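Local atomic coordinates of 2-keto acid:ferredoxin oxidoreductase subunit alpha (Pyrococcus furiosus, PDB entry 1YD7), a protein that probably forms the alpha subunit of a 2-oxoglutarate:ferredoxin oxidoreductase, which makes succinyl-CoA from 2-oxoglutarate and coenzyme A while reducing ferredoxin. Residues A30-L35 with F166-F171; C38-G43 with A78-A83; K89-T94 with P115-D120; S151-S156 with Y177-I182; A170-E175 with I204-R209. All coordinates share one frame; numbering follows the deposited sequence.

Contact 1 of 5, residues A30-L35 with F166-F171; sequences ARAAIL and FTIRAF
A32 and A33 of helix 25-36 meet T167, I168 and F171 of helix 160-177, where two helices lie side by side on one face of the six-stranded parallel sheet of a thiamine-diphosphate-binding family domain. The short segments run in roughly the same direction, their axes 34° apart and 8.3 Å from each other at the closest point. Such closeness suits alanine, whose single methyl group adds little bulk between two helices.

The CB of A32 points at the other helix and meets the methyl branch of T167, with A32 CB to T167 CG2 at 3.5 Å. T167 can offer carbon here because its first torsion (chi1 -69°) sets CG2 anti to its own backbone N and swings OG1 aside, to bond with the carbonyl of A163 one turn earlier. A threonine therefore serves as an apolar surface toward the partner and keeps its hydroxyl satisfied within its own helix. I168 comes in alongside: its CG1 reaches A32 CB at 3.9 Å, on the flank of the same methyl.

One turn further on, F171 extends its ring toward A33, meeting it obliquely through the CE1 corner. The long, flat phenylalanine spans to a residue that has little side chain of its own, and it also packs on C38 and V117, so the ring links both helices to the sheet beneath. The T167 methyl lies in the plane of this ring, at its edge. CE1 of F171 stands 3.5 Å from A33 CA and 3.6 Å from A33 CB.

Contact 2 of 5, residues C38-G43 with A78-A83; sequences CRFYAG and AAAIGA
With CG anti to the backbone N (chi1 -177°) and the ring plane turned across the CA-CB-CG plane (chi2 93°), F40 extends from strand 40-43 to helix 73-85 and presents a flat face to A83. The methyl of A83 sits over the middle of the ring: A83 CB is 3.5 Å from the centroid of the F40 ring and 9° off its normal, a CH-pi contact of nearly ideal aim. The far end of the ring reaches the preceding turn obliquely, with F40 CE2 3.7 Å from both A79 O and A80 CA. Beyond it A42, two residues along the strand and on the same face, adds a methyl contact from its CB to A79 CB at 4.2 Å. Alanines suit this helix because they let its backbone come within reach of the ring. Cut back to a methyl group, as with an alanine here, F40 would probably leave the A83 methyl without its aromatic seat and open a gap between strand and helix. Here a helix covers one face of a parallel sheet, running nearly antiparallel to the strand, as in alpha/beta folds. No hydrogen bond crosses between the two segments, so their attraction is one of dispersion and a CH-pi contact.

Contact 3 of 5, residues K89-T94 with P115-D120; sequences KAMTAT and PVVIVD
Strands 90-95 and 116-121 run parallel, 16° apart, joined by four backbone hydrogen bonds in which A90 O, V117 O, T92 O and V119 O accept from V117 N, T92 N, V119 N and T94 N. The tightest, from T94 N to V119 O, measures 2.8 Å. Where the strands begin, a water stands in for the direct A90 N to P115 O bond that would continue the pairing, accepting from A90 N at 2.8 Å and donating to P115 O at 2.6 Å.

M91, V117, A93 and V119 project from one face of the sheet. M91 is modelled as selenomethionine, and its chain bends so that CE lies beside V117 CG1. A93 is small and rests its CB 4.0 Å from V119 CB. The branched valines suit an extended backbone, and V117 gives its apolar surface to helix 160-177, where F171 packs on it.

T92, I118, T94 and D120 occupy the other face. T92 and I118 lie side by side and point the same way, with T92 CG2 3.8 Å from I118 CG1. The first torsion of T92 (chi1 177°) directs OG1 away from this methyl pair, and the hydroxyl bonds to A42 O on the neighbouring strand. Threonine is thus apolar toward I118 and polar toward strand 40-43. Helices 73-85 and 98-102 cover this side.

Two buried parallel strands, covered by helices on both faces, form the middle of a sheet whose strand order 2-1-3-4-6-5, with these as the third and fourth across it, is that of the thiamine-diphosphate-binding fold.

Contact 4 of 5, residues S151-S156 with Y177-I182; sequences SLIVLS and YRTPVI
I182 and I153 have the most surface covered in this pairing, with V181 next, and they lie on both faces of a short parallel pair. I182 gives its N-H to I153 O at 3.0 Å, almost straight at 174°, and its own carbonyl accepts from L155 N at 2.9 Å. Its side chain lies against V154, which it crosses obliquely: I182 CB is 4.0 Å from V154 CG2. The CG1 branch of I182 also reaches back to L152.

On the other face, I153 extends its long branch toward the start of the partner segment. With CG1 anti to its carbonyl carbon (chi1 -59°), CD1 arrives at about a right angle to two side chains, 3.9 Å from T179 CG2 and 4.1 Å from Y177 CD2. The second branch, CG2, meets V181 CG1 at 3.9 Å. V181 is itself flanked by L155, whose CD1 comes close to the same methyl. Beta-branched residues suit these strands, since their two branches can touch different neighbours.

Where the strands diverge, a water fills in for a direct bond, accepting from I153 N and donating to P180 O at 2.7 Å. The two strands are the first and last elements of a beta-alpha-beta unit whose connecting helix is 160-177, with 153-155 outermost in the sheet of this chain. Two direct backbone bonds and one water bridge carry the polar pairing, and branched aliphatic groups supply the rest as apolar packing.

Contact 5 of 5, residues A170-E175 with I204-R209; sequences AFNLSE and IEIINR
E175, near the end of helix 160-177, reaches across to R209. CB starts against the carbonyl of I207, and CG stays beside it at 3.4 Å from I207 O. The chain then bends (chi2 -73°), which turns the carboxylate toward R209. CD lies at the edge of the R209 guanidinium, in its plane. OE1 accepts twice: from R209 N at 2.7 Å on its anti lone pair, and from R209 NE on the syn side, 17° out of the carboxylate plane. OE2 uses its syn lone pair for R209 NH2 at 2.9 Å. R209 thus grips the carboxylate side-on through NE and NH2, one to each oxygen, the two planes 26° apart, a bidentate salt bridge. The same arginine also bonds A88 O, and S84 O at the end of helix 73-85.

This is where the extended loop after strand 193-198 runs along the surface of a helix that packs on the parallel sheet. A lysine in place of E175 would probably leave R209 facing another positive charge and its backbone N-H without this acceptor.

One turn back, asparagine suits position N172 because one short amide both donates and accepts, serving the loop backbone. Its ND2 donates to E205 O at 2.8 Å, and OD1 receives I207 N at 2.9 Å from well above the carbonyl plane. A water donates to N172 OD1 and to I207 O.

How the contacts relate
Helix 160-177 takes part in contacts 1 and 5, which share A170 and F171 and have centres about 9 Å apart, and it is the crossover of the beta-alpha-beta unit whose strands pair in contact 4. Contacts 2, 3 and 4 all reach the same parallel sheet, in which strands 40-43, 90-95, 116-121, 180-185 and 153-155 follow one another; centres of contacts 2 and 4 are about 16 Å apart. Along the chain contacts 2 and 3 fall between the two segments of contact 1, while contacts 1 and 4 interleave. Distant parts of the sequence are thus joined into one compact alpha/beta domain, its helices on both faces of the sheet.

Contact 1 of 5, residues A30-L35 with F166-F171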
# COMPACT_ATOMS: atom_id res chain seq x y z
N ALA A 30 3.33 -0.86 -5.19
CA ALA A 30 2.54 0.11 -5.95
C ALA A 30 1.60 -0.50 -7.00
O ALA A 30 0.42 -0.13 -7.10
CB ALA A 30 3.47 1.12 -6.61
N ARG A 31 2.12 -1.41 -7.81
CA ARG A 31 1.29 -2.07 -8.81
C ARG A 31 0.16 -2.88 -8.20
O ARG A 31 -0.96 -2.88 -8.72
CB ARG A 31 2.14 -2.98 -9.69
CG ARG A 31 3.07 -2.23 -10.57
CD ARG A 31 3.68 -3.13 -11.67
NE ARG A 31 4.80 -2.45 -12.34
CZ ARG A 31 5.35 -2.83 -13.50
NH1 ARG A 31 4.87 -3.85 -14.20
NH2 ARG A 31 6.37 -2.15 -13.99
N ALA A 32 0.47 -3.61 -7.13
CA ALA A 32 -0.53 -4.40 -6.40
C ALA A 32 -1.62 -3.51 -5.79
O ALA A 32 -2.81 -3.81 -5.90
CB ALA A 32 0.15 -5.20 -5.30
N ALA A 33 -1.20 -2.43 -5.14
CA ALA A 33 -2.12 -1.50 -4.50
C ALA A 33 -3.12 -0.97 -5.53
O ALA A 33 -4.31 -1.07 -5.33
CB ALA A 33 -1.36 -0.39 -3.83
N ILE A 34 -2.60 -0.51 -6.66
CA ILE A 34 -3.42 -0.02 -7.75
C ILE A 34 -4.31 -1.07 -8.39
O ILE A 34 -5.49 -0.80 -8.69
CB ILE A 34 -2.54 0.67 -8.80
CG1 ILE A 34 -2.04 1.99 -8.20
CG2 ILE A 34 -3.28 0.89 -10.07
CD1 ILE A 34 -1.15 2.78 -9.06
N LEU A 35 -3.78 -2.26 -8.62
CA LEU A 35 -4.60 -3.33 -9.16
C LEU A 35 -5.69 -3.72 -8.17
O LEU A 35 -6.77 -4.16 -8.57
CB LEU A 35 -3.76 -4.58 -9.56
CG LEU A 35 -3.00 -4.47 -10.89
CD1 LEU A 35 -1.80 -5.42 -10.89
CD2 LEU A 35 -3.91 -4.74 -12.10
N PHE A 166 1.25 -10.09 -0.93
CA PHE A 166 0.88 -9.65 0.37
C PHE A 166 0.21 -8.27 0.33
O PHE A 166 -0.60 -7.95 1.22
CB PHE A 166 2.08 -9.60 1.32
CG PHE A 166 2.64 -10.96 1.74
CD1 PHE A 166 2.40 -12.12 1.02
CD2 PHE A 166 3.46 -11.04 2.84
CE1 PHE A 166 2.96 -13.33 1.42
CE2 PHE A 166 4.02 -12.25 3.23
CZ PHE A 166 3.76 -13.39 2.52
N THR A 167 0.55 -7.44 -0.66
CA THR A 167 -0.09 -6.13 -0.80
C THR A 167 -1.58 -6.32 -1.20
O THR A 167 -2.46 -5.72 -0.59
CB THR A 167 0.69 -5.18 -1.75
OG1 THR A 167 1.93 -4.82 -1.12
CG2 THR A 167 -0.10 -3.90 -2.03
N ILE A 168 -1.83 -7.18 -2.18
CA ILE A 168 -3.19 -7.53 -2.55
C ILE A 168 -3.96 -8.15 -1.38
O ILE A 168 -5.13 -7.79 -1.13
CB ILE A 168 -3.23 -8.43 -3.79
CG1 ILE A 168 -2.89 -7.60 -5.03
CG2 ILE A 168 -4.60 -9.07 -3.96
CD1 ILE A 168 -2.56 -8.43 -6.19
N ARG A 169 -3.31 -9.07 -0.66
CA ARG A 169 -3.93 -9.69 0.47
C ARG A 169 -4.24 -8.66 1.56
O ARG A 169 -5.27 -8.77 2.22
CB ARG A 169 -3.08 -10.86 0.99
CG ARG A 169 -3.65 -11.56 2.22
CD ARG A 169 -3.35 -13.08 2.24
NE ARG A 169 -1.93 -13.42 2.03
CZ ARG A 169 -1.44 -14.08 0.98
NH1 ARG A 169 -0.14 -14.32 0.93
NH2 ARG A 169 -2.20 -14.50 -0.04
N ALA A 170 -3.37 -7.65 1.74
CA ALA A 170 -3.59 -6.65 2.77
C ALA A 170 -4.84 -5.80 2.49
O ALA A 170 -5.55 -5.48 3.41
CB ALA A 170 -2.39 -5.76 2.94
N PHE A 171 -5.06 -5.42 1.23
CA PHE A 171 -6.27 -4.70 0.87
C PHE A 171 -7.48 -5.61 1.09
O PHE A 171 -8.46 -5.18 1.72
CB PHE A 171 -6.22 -4.15 -0.56
CG PHE A 171 -5.43 -2.89 -0.69
CD1 PHE A 171 -4.10 -2.92 -1.14
CD2 PHE A 171 -5.98 -1.69 -0.32
CE1 PHE A 171 -3.35 -1.77 -1.19
CE2 PHE A 171 -5.24 -0.52 -0.40
CZ PHE A 171 -3.91 -0.56 -0.85

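Contact 2 of 5, residues C38-G43 with A78-A83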
# COMPACT_ATOMS: atom_id res chain seq x y z
N CYS A 38 -6.81 0.63 -4.88
CA CYS A 38 -6.39 1.82 -4.13
C CYS A 38 -6.39 3.04 -5.06
O CYS A 38 -5.78 3.03 -6.14
CB CYS A 38 -5.00 1.63 -3.56
SG CYS A 38 -4.41 2.99 -2.57
N ARG A 39 -7.10 4.08 -4.62
CA ARG A 39 -7.15 5.36 -5.33
C ARG A 39 -6.81 6.53 -4.44
O ARG A 39 -6.86 7.65 -4.88
CB ARG A 39 -8.51 5.54 -5.99
CG ARG A 39 -8.78 4.53 -7.09
CD ARG A 39 -7.71 4.62 -8.21
NE ARG A 39 -7.95 3.68 -9.31
CZ ARG A 39 -7.53 2.41 -9.37
NH1 ARG A 39 -6.80 1.87 -8.40
NH2 ARG A 39 -7.81 1.68 -10.43
N PHE A 40 -6.38 6.27 -3.22
CA PHE A 40 -5.95 7.33 -2.38
C PHE A 40 -4.69 6.93 -1.65
O PHE A 40 -4.67 5.90 -0.97
CB PHE A 40 -7.05 7.67 -1.33
CG PHE A 40 -6.68 8.81 -0.49
CD1 PHE A 40 -7.08 10.10 -0.84
CD2 PHE A 40 -5.89 8.64 0.63
CE1 PHE A 40 -6.71 11.19 -0.06
CE2 PHE A 40 -5.49 9.74 1.40
CZ PHE A 40 -5.91 11.01 1.06
N TYR A 41 -3.67 7.79 -1.72
CA TYR A 41 -2.39 7.55 -1.05
C TYR A 41 -1.93 8.84 -0.38
O TYR A 41 -1.92 9.90 -1.01
CB TYR A 41 -1.32 7.05 -2.07
CG TYR A 41 0.07 6.81 -1.48
CD1 TYR A 41 0.46 5.54 -1.08
CD2 TYR A 41 0.97 7.83 -1.32
CE1 TYR A 41 1.72 5.30 -0.55
CE2 TYR A 41 2.22 7.61 -0.76
CZ TYR A 41 2.59 6.34 -0.39
OH TYR A 41 3.84 6.11 0.14
N ALA A 42 -1.54 8.76 0.88
CA ALA A 42 -1.00 9.92 1.57
C ALA A 42 0.33 9.55 2.20
O ALA A 42 0.47 8.49 2.84
CB ALA A 42 -1.98 10.43 2.62
N GLY A 43 1.32 10.41 1.99
CA GLY A 43 2.65 10.18 2.51
C GLY A 43 3.59 11.29 2.11
O GLY A 43 3.16 12.28 1.52
N ALA A 78 -4.17 10.25 9.31
CA ALA A 78 -5.48 10.87 9.52
C ALA A 78 -6.17 11.12 8.19
O ALA A 78 -7.36 10.83 8.04
CB ALA A 78 -5.35 12.17 10.35
N ALA A 79 -5.39 11.54 7.19
CA ALA A 79 -5.91 11.78 5.85
C ALA A 79 -6.39 10.53 5.17
O ALA A 79 -7.42 10.55 4.48
CB ALA A 79 -4.85 12.46 5.00
N ALA A 80 -5.62 9.43 5.30
CA ALA A 80 -6.05 8.14 4.74
C ALA A 80 -7.32 7.61 5.45
O ALA A 80 -8.20 7.04 4.81
CB ALA A 80 -4.91 7.12 4.84
N ILE A 81 -7.42 7.83 6.76
CA ILE A 81 -8.65 7.49 7.54
C ILE A 81 -9.90 8.24 7.03
O ILE A 81 -10.94 7.60 6.78
CB ILE A 81 -8.43 7.72 9.09
CG1 ILE A 81 -7.41 6.72 9.64
CG2 ILE A 81 -9.77 7.58 9.90
CD1 ILE A 81 -6.89 7.08 11.05
N GLY A 82 -9.79 9.55 6.82
CA GLY A 82 -10.91 10.36 6.31
C GLY A 82 -11.33 9.98 4.90
O GLY A 82 -12.52 9.84 4.61
N ALA A 83 -10.35 9.77 4.03
CA ALA A 83 -10.63 9.26 2.70
C ALA A 83 -11.35 7.94 2.74
O ALA A 83 -12.27 7.73 1.96
CB ALA A 83 -9.30 9.10 1.90

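Contact 3 of 5, residues K89-T94 with P115-D120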
# COMPACT_ATOMS: atom_id res chain seq x y z
N LYS A 89 -10.57 3.32 -1.19
CA LYS A 89 -9.52 2.38 -0.73
C LYS A 89 -8.24 3.17 -0.55
O LYS A 89 -7.72 3.72 -1.52
CB LYS A 89 -9.29 1.26 -1.71
CG LYS A 89 -10.37 0.22 -1.74
CD LYS A 89 -9.80 -1.07 -2.41
CE LYS A 89 -10.86 -2.10 -2.58
NZ LYS A 89 -10.32 -3.35 -3.08
N ALA A 90 -7.75 3.24 0.68
CA ALA A 90 -6.72 4.20 1.06
C ALA A 90 -5.52 3.51 1.66
O ALA A 90 -5.66 2.42 2.26
CB ALA A 90 -7.27 5.20 2.09
N MSE A 91 -4.36 4.14 1.48
CA MSE A 91 -3.12 3.69 2.08
C MSE A 91 -2.22 4.86 2.43
O MSE A 91 -2.38 5.97 1.93
CB MSE A 91 -2.41 2.64 1.20
CG MSE A 91 -1.41 3.12 0.18
SE MSE A 91 -0.21 1.69 -0.65
CE MSE A 91 -0.12 0.33 0.56
N THR A 92 -1.31 4.62 3.36
CA THR A 92 -0.24 5.54 3.67
C THR A 92 1.02 4.72 3.89
O THR A 92 0.94 3.50 4.05
CB THR A 92 -0.57 6.43 4.92
OG1 THR A 92 0.55 7.28 5.23
CG2 THR A 92 -0.94 5.58 6.15
N ALA A 93 2.18 5.38 3.86
CA ALA A 93 3.49 4.73 4.02
C ALA A 93 4.38 5.52 4.95
O ALA A 93 4.51 6.72 4.80
CB ALA A 93 4.18 4.56 2.68
N THR A 94 5.00 4.83 5.91
CA THR A 94 5.89 5.48 6.86
C THR A 94 7.16 4.64 7.06
O THR A 94 7.25 3.52 6.57
CB THR A 94 5.19 5.76 8.22
OG1 THR A 94 6.12 6.41 9.10
CG2 THR A 94 4.64 4.48 8.87
N PRO A 115 -11.28 0.47 7.26
CA PRO A 115 -10.36 -0.17 6.32
C PRO A 115 -9.27 0.77 5.78
O PRO A 115 -9.58 1.79 5.15
CB PRO A 115 -11.28 -0.65 5.17
CG PRO A 115 -12.69 -0.34 5.58
CD PRO A 115 -12.65 0.60 6.72
N VAL A 116 -8.02 0.41 6.05
CA VAL A 116 -6.85 1.13 5.54
C VAL A 116 -5.62 0.22 5.53
O VAL A 116 -5.50 -0.64 6.37
CB VAL A 116 -6.59 2.41 6.36
CG1 VAL A 116 -6.33 2.11 7.85
CG2 VAL A 116 -5.42 3.23 5.76
N VAL A 117 -4.73 0.40 4.54
CA VAL A 117 -3.40 -0.29 4.48
C VAL A 117 -2.29 0.67 4.85
O VAL A 117 -2.18 1.74 4.28
CB VAL A 117 -3.18 -0.88 3.08
CG1 VAL A 117 -1.80 -1.52 2.92
CG2 VAL A 117 -4.26 -1.88 2.81
N ILE A 118 -1.49 0.31 5.85
CA ILE A 118 -0.34 1.10 6.25
C ILE A 118 0.94 0.32 5.95
O ILE A 118 1.18 -0.75 6.53
CB ILE A 118 -0.33 1.46 7.75
CG1 ILE A 118 -1.52 2.35 8.13
CG2 ILE A 118 1.00 2.13 8.11
CD1 ILE A 118 -2.71 1.59 8.69
N VAL A 119 1.76 0.87 5.04
CA VAL A 119 3.09 0.32 4.75
C VAL A 119 4.05 0.92 5.74
O VAL A 119 4.19 2.13 5.81
CB VAL A 119 3.55 0.61 3.31
CG1 VAL A 119 4.93 -0.07 3.01
CG2 VAL A 119 2.53 0.12 2.34
N ASP A 120 4.64 0.07 6.55
CA ASP A 120 5.68 0.47 7.48
C ASP A 120 7.02 -0.04 6.91
O ASP A 120 7.22 -1.25 6.78
CB ASP A 120 5.40 -0.17 8.84
CG ASP A 120 6.44 0.18 9.90
OD1 ASP A 120 7.18 1.18 9.79
OD2 ASP A 120 6.49 -0.59 10.89
O HOH W 1 -9.02 1.65 2.65

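Contact 4 of 5, residues S151-S156 with Y177-I182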
# COMPACT_ATOMS: atom_id res chain seq x y z
N SER A 151 -2.74 -6.26 18.60
CA SER A 151 -3.61 -7.21 17.90
C SER A 151 -4.04 -6.61 16.56
O SER A 151 -5.22 -6.45 16.26
CB SER A 151 -4.82 -7.62 18.76
OG SER A 151 -4.41 -8.49 19.81
N LEU A 152 -3.03 -6.27 15.77
CA LEU A 152 -3.20 -5.86 14.39
C LEU A 152 -2.86 -7.02 13.47
O LEU A 152 -2.05 -7.90 13.80
CB LEU A 152 -2.29 -4.67 14.08
CG LEU A 152 -2.59 -3.41 14.90
CD1 LEU A 152 -1.41 -2.48 14.92
CD2 LEU A 152 -3.83 -2.71 14.33
N ILE A 153 -3.53 -7.03 12.32
CA ILE A 153 -3.18 -7.91 11.24
C ILE A 153 -1.92 -7.30 10.57
O ILE A 153 -1.89 -6.11 10.25
CB ILE A 153 -4.31 -8.04 10.22
CG1 ILE A 153 -5.59 -8.59 10.88
CG2 ILE A 153 -3.87 -8.92 9.08
CD1 ILE A 153 -6.87 -8.47 10.01
N VAL A 154 -0.89 -8.13 10.40
CA VAL A 154 0.40 -7.69 9.87
C VAL A 154 0.92 -8.71 8.87
O VAL A 154 0.96 -9.89 9.17
CB VAL A 154 1.44 -7.54 10.99
CG1 VAL A 154 2.78 -7.00 10.42
CG2 VAL A 154 0.93 -6.61 12.06
N LEU A 155 1.29 -8.26 7.67
CA LEU A 155 1.95 -9.10 6.67
C LEU A 155 3.36 -8.54 6.44
O LEU A 155 3.55 -7.31 6.31
CB LEU A 155 1.19 -9.09 5.34
CG LEU A 155 -0.24 -9.66 5.28
CD1 LEU A 155 -1.22 -8.63 5.74
CD2 LEU A 155 -0.60 -10.10 3.87
N SER A 156 4.33 -9.45 6.38
CA SER A 156 5.76 -9.12 6.28
C SER A 156 6.40 -9.86 5.09
O SER A 156 6.85 -10.98 5.27
CB SER A 156 6.49 -9.57 7.54
OG SER A 156 6.36 -8.60 8.55
N TYR A 177 -12.33 -7.40 6.91
CA TYR A 177 -12.53 -7.27 8.34
C TYR A 177 -12.74 -5.84 8.79
O TYR A 177 -12.83 -5.60 9.99
CB TYR A 177 -11.36 -7.91 9.08
CG TYR A 177 -11.27 -9.40 8.83
CD1 TYR A 177 -12.24 -10.27 9.33
CD2 TYR A 177 -10.21 -9.95 8.08
CE1 TYR A 177 -12.17 -11.67 9.09
CE2 TYR A 177 -10.12 -11.33 7.84
CZ TYR A 177 -11.11 -12.18 8.35
OH TYR A 177 -11.04 -13.52 8.14
N ARG A 178 -12.85 -4.91 7.83
CA ARG A 178 -13.07 -3.47 8.07
C ARG A 178 -12.11 -2.92 9.10
O ARG A 178 -12.50 -2.39 10.14
CB ARG A 178 -14.53 -3.18 8.43
CG ARG A 178 -15.48 -3.42 7.26
CD ARG A 178 -16.95 -3.36 7.66
N THR A 179 -10.83 -2.98 8.77
CA THR A 179 -9.83 -2.76 9.79
C THR A 179 -8.49 -2.34 9.17
O THR A 179 -8.25 -2.61 8.00
CB THR A 179 -9.73 -4.04 10.65
OG1 THR A 179 -9.14 -3.74 11.91
CG2 THR A 179 -8.91 -5.13 9.93
N PRO A 180 -7.63 -1.68 9.94
CA PRO A 180 -6.28 -1.41 9.46
C PRO A 180 -5.45 -2.70 9.27
O PRO A 180 -5.51 -3.61 10.12
CB PRO A 180 -5.66 -0.56 10.56
CG PRO A 180 -6.77 -0.19 11.51
CD PRO A 180 -7.88 -1.14 11.29
N VAL A 181 -4.74 -2.80 8.15
CA VAL A 181 -3.77 -3.88 7.93
C VAL A 181 -2.38 -3.29 7.65
O VAL A 181 -2.23 -2.35 6.87
CB VAL A 181 -4.22 -4.84 6.84
CG1 VAL A 181 -3.22 -5.99 6.65
CG2 VAL A 181 -5.58 -5.40 7.17
N ILE A 182 -1.38 -3.84 8.33
CA ILE A 182 -0.01 -3.36 8.27
C ILE A 182 0.79 -4.21 7.29
O ILE A 182 0.85 -5.42 7.46
CB ILE A 182 0.67 -3.41 9.66
CG1 ILE A 182 -0.24 -2.79 10.71
CG2 ILE A 182 2.07 -2.72 9.65
CD1 ILE A 182 -0.59 -1.39 10.46
O HOH W 2 -5.72 -5.24 12.31

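Contact 5 of 5, residues A170-E175 with I204-R209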
# COMPACT_ATOMS: atom_id res chain seq x y z
N ALA A 170 -3.37 -7.65 1.74
CA ALA A 170 -3.59 -6.65 2.77
C ALA A 170 -4.84 -5.80 2.49
O ALA A 170 -5.55 -5.48 3.41
CB ALA A 170 -2.39 -5.76 2.94
N PHE A 171 -5.06 -5.42 1.23
CA PHE A 171 -6.27 -4.70 0.87
C PHE A 171 -7.48 -5.61 1.09
O PHE A 171 -8.46 -5.18 1.72
CB PHE A 171 -6.22 -4.15 -0.56
CG PHE A 171 -5.43 -2.89 -0.69
CD1 PHE A 171 -4.10 -2.92 -1.14
CD2 PHE A 171 -5.98 -1.69 -0.32
CE1 PHE A 171 -3.35 -1.77 -1.19
CE2 PHE A 171 -5.24 -0.52 -0.40
CZ PHE A 171 -3.91 -0.56 -0.85
N ASN A 172 -7.40 -6.85 0.62
CA ASN A 172 -8.51 -7.80 0.82
C ASN A 172 -8.85 -8.00 2.27
O ASN A 172 -10.02 -8.02 2.59
CB ASN A 172 -8.28 -9.15 0.15
CG ASN A 172 -8.40 -9.05 -1.31
OD1 ASN A 172 -8.90 -8.05 -1.80
ND2 ASN A 172 -7.92 -10.07 -2.05
N LEU A 173 -7.85 -8.08 3.15
CA LEU A 173 -8.12 -8.25 4.60
C LEU A 173 -8.71 -6.99 5.23
O LEU A 173 -9.52 -7.12 6.14
CB LEU A 173 -6.85 -8.66 5.40
CG LEU A 173 -6.24 -10.03 5.03
CD1 LEU A 173 -4.81 -10.19 5.59
CD2 LEU A 173 -7.14 -11.21 5.45
N SER A 174 -8.25 -5.80 4.83
CA SER A 174 -8.74 -4.57 5.47
C SER A 174 -10.21 -4.37 5.07
O SER A 174 -11.01 -4.00 5.87
CB SER A 174 -7.89 -3.33 5.15
OG SER A 174 -8.01 -2.96 3.80
N GLU A 175 -10.55 -4.67 3.83
CA GLU A 175 -11.94 -4.65 3.40
C GLU A 175 -12.81 -5.74 4.05
O GLU A 175 -13.87 -5.41 4.60
CB GLU A 175 -12.03 -4.75 1.89
CG GLU A 175 -11.30 -3.64 1.15
CD GLU A 175 -12.00 -2.30 1.22
OE1 GLU A 175 -13.22 -2.31 1.11
OE2 GLU A 175 -11.34 -1.25 1.39
N ILE A 204 -7.41 -11.52 -10.66
CA ILE A 204 -7.22 -11.23 -9.23
C ILE A 204 -8.55 -11.14 -8.46
O ILE A 204 -9.45 -10.37 -8.82
CB ILE A 204 -6.43 -9.90 -9.01
CG1 ILE A 204 -5.23 -9.84 -9.95
CG2 ILE A 204 -5.97 -9.79 -7.56
CD1 ILE A 204 -4.46 -8.54 -9.92
N GLU A 205 -8.63 -11.91 -7.38
CA GLU A 205 -9.74 -11.86 -6.44
C GLU A 205 -9.61 -10.63 -5.53
O GLU A 205 -8.71 -10.56 -4.70
CB GLU A 205 -9.79 -13.14 -5.58
CG GLU A 205 -11.20 -13.50 -5.01
CD GLU A 205 -11.31 -13.53 -3.46
OE1 GLU A 205 -10.29 -13.40 -2.75
OE2 GLU A 205 -12.45 -13.70 -2.96
N ILE A 206 -10.52 -9.67 -5.72
CA ILE A 206 -10.62 -8.49 -4.86
C ILE A 206 -11.87 -8.57 -3.96
O ILE A 206 -12.96 -8.78 -4.46
CB ILE A 206 -10.67 -7.19 -5.70
CG1 ILE A 206 -9.44 -7.07 -6.61
CG2 ILE A 206 -10.78 -5.98 -4.81
CD1 ILE A 206 -8.14 -7.22 -5.90
N ILE A 207 -11.68 -8.42 -2.65
CA ILE A 207 -12.80 -8.23 -1.73
C ILE A 207 -13.03 -6.73 -1.47
O ILE A 207 -12.09 -5.98 -1.20
CB ILE A 207 -12.54 -8.90 -0.37
CG1 ILE A 207 -12.25 -10.39 -0.54
CG2 ILE A 207 -13.75 -8.71 0.58
CD1 ILE A 207 -11.91 -11.08 0.78
N ASN A 208 -14.30 -6.31 -1.54
CA ASN A 208 -14.69 -4.93 -1.19
C ASN A 208 -15.55 -4.89 0.08
O ASN A 208 -16.28 -5.83 0.37
CB ASN A 208 -15.39 -4.29 -2.37
CG ASN A 208 -14.44 -4.07 -3.54
OD1 ASN A 208 -13.36 -3.47 -3.37
ND2 ASN A 208 -14.81 -4.56 -4.72
N ARG A 209 -15.39 -3.84 0.88
CA ARG A 209 -16.07 -3.73 2.19
C ARG A 209 -17.61 -3.88 2.07
O ARG A 209 -18.22 -3.45 1.07
CB ARG A 209 -15.76 -2.40 2.86
CG ARG A 209 -16.32 -1.18 2.05
CD ARG A 209 -15.75 0.12 2.57
NE ARG A 209 -14.35 0.28 2.16
CZ ARG A 209 -13.64 1.38 2.30
NH1 ARG A 209 -14.18 2.47 2.83
NH2 ARG A 209 -12.37 1.41 1.89
O HOH W 3 -9.33 -5.10 -1.45